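Nitroreductase (Bacteroides fragilis NCTC 9343, PDB 3EK3) binds flavin mononucleotide and probably acts as an NAD(P)H-dependent oxidoreductase of the nitroreductase family. Local coordinates at residues C141-P144 and E145-A148. Numbering follows the deposited sequence.
Sequences CDDP and EVRA
The first turn of helix 144-153 forms where Arg147 N donates to Asp143 O (2.7 Å) and Ala148 N to Pro144 O (3.0 Å), with Asp143 as the N-cap. Aspartate suits this place because its side chain is short enough to fold back on the backbone: with CG anti to the backbone N (chi1 169°), Asp143 OD1 takes a nearly straight bond through its anti lone pair from Val146 N, 3.1 Å away, and a weak one from Glu145 N. The N-terminal end of the helix, with its partial positive charge, probably steadies the anion. Pro144, the first helical residue, has no N-H to offer, which costs nothing in a first turn, and its ring helps fix the backbone phi.

Glu145 bends at chi2 and brings OE1 to within 3.3 Å of Asp143 OD1, the two carboxylates turned steeply against each other; Lys73 NZ makes salt bridges to Glu145 OE1 and Asp143 OD2, and would ease the repulsion. Val146, buried and apolar, lays CG1 over Cys141 CA and CG2 beside Asp143 CB, its branched end suiting the packing on Arg66 and Ala70 of helix 57-72.

Arg147, long and rich in donors, joins the helix to the loop after strand 130-134 and touches Lys160 of strand 160-168. Its chain, bent at chi2 and chi3, curls round Cys141 O, to which Arg147 NE donates at 2.9 Å, tilted from the carbonyl plane. NH2 also donates to His159 O, while the Asp142 carboxylate, alongside the guanidinium with the planes 28° apart, makes a salt bridge through OD2 to Lys160. Asp142 OD1 forms the salt bridge to Arg147 NH2 at 3.0 Å, a bent and weak hydrogen bond.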
loop_
_atom_site.group_PDB
_atom_site.type_symbol
_atom_site.label_atom_id
_atom_site.label_comp_id
_atom_site.label_asym_id
_atom_site.label_seq_id
_atom_site.Cartn_x
_atom_site.Cartn_y
_atom_site.Cartn_z
ATOM N N CYS A 141 -0.235 9.672 -17.250
ATOM C CA CYS A 141 1.147 9.306 -17.568
ATOM C C CYS A 141 1.404 8.850 -19.013
ATOM O O CYS A 141 2.538 8.909 -19.465
ATOM C CB CYS A 141 1.703 8.281 -16.566
ATOM S SG CYS A 141 0.882 6.652 -16.580
ATOM N N ASP A 142 0.370 8.413 -19.725
ATOM C CA ASP A 142 0.518 8.038 -21.118
ATOM C C ASP A 142 0.098 9.134 -22.080
ATOM O O ASP A 142 0.171 8.947 -23.301
ATOM C CB ASP A 142 -0.232 6.739 -21.408
ATOM C CG ASP A 142 0.472 5.511 -20.811
ATOM O OD1 ASP A 142 1.700 5.575 -20.562
ATOM O OD2 ASP A 142 -0.196 4.486 -20.596
ATOM N N ASP A 143 -0.309 10.298 -21.580
ATOM C CA ASP A 143 -0.476 11.441 -22.478
ATOM C C ASP A 143 0.904 11.733 -23.079
ATOM O O ASP A 143 1.909 11.726 -22.383
ATOM C CB ASP A 143 -1.028 12.663 -21.724
ATOM C CG ASP A 143 -0.976 13.934 -22.544
ATOM O OD1 ASP A 143 0.062 14.612 -22.555
ATOM O OD2 ASP A 143 -1.998 14.263 -23.186
ATOM N N PRO A 144 0.968 11.939 -24.388
ATOM C CA PRO A 144 2.267 12.101 -25.049
ATOM C C PRO A 144 3.177 13.158 -24.428
ATOM O O PRO A 144 4.367 12.896 -24.220
ATOM C CB PRO A 144 1.883 12.492 -26.469
ATOM C CG PRO A 144 0.513 11.860 -26.659
ATOM C CD PRO A 144 -0.159 11.956 -25.343
ATOM N N GLU A 145 2.644 14.345 -24.118
ATOM C CA GLU A 145 3.488 15.373 -23.524
ATOM C C GLU A 145 3.871 15.070 -22.080
ATOM O O GLU A 145 5.021 15.302 -21.692
ATOM C CB GLU A 145 2.871 16.767 -23.655
ATOM C CG GLU A 145 2.774 17.266 -25.116
ATOM C CD GLU A 145 1.585 16.659 -25.873
ATOM O OE1 GLU A 145 0.505 16.450 -25.263
ATOM O OE2 GLU A 145 1.733 16.382 -27.089
ATOM N N VAL A 146 2.946 14.517 -21.293
ATOM C CA VAL A 146 3.280 14.114 -19.931
ATOM C C VAL A 146 4.350 13.025 -20.009
ATOM O O VAL A 146 5.383 13.092 -19.345
ATOM C CB VAL A 146 2.024 13.621 -19.163
ATOM C CG1 VAL A 146 2.405 13.044 -17.803
ATOM C CG2 VAL A 146 0.947 14.776 -19.039
ATOM N N ARG A 147 4.131 12.037 -20.876
ATOM C CA ARG A 147 5.080 10.914 -20.955
ATOM C C ARG A 147 6.483 11.376 -21.354
ATOM O O ARG A 147 7.486 10.926 -20.795
ATOM C CB ARG A 147 4.555 9.833 -21.919
ATOM C CG ARG A 147 5.532 8.621 -22.085
ATOM C CD ARG A 147 6.007 8.004 -20.794
ATOM N NE ARG A 147 4.900 7.384 -20.057
ATOM C CZ ARG A 147 5.031 6.417 -19.156
ATOM N NH1 ARG A 147 6.212 5.961 -18.831
ATOM N NH2 ARG A 147 3.942 5.899 -18.590
ATOM N N ALA A 148 6.559 12.260 -22.344
ATOM C CA ALA A 148 7.847 12.799 -22.730
ATOM C C ALA A 148 8.554 13.442 -21.542
ATOM O O ALA A 148 9.771 13.286 -21.371
ATOM C CB ALA A 148 7.686 13.788 -23.908
#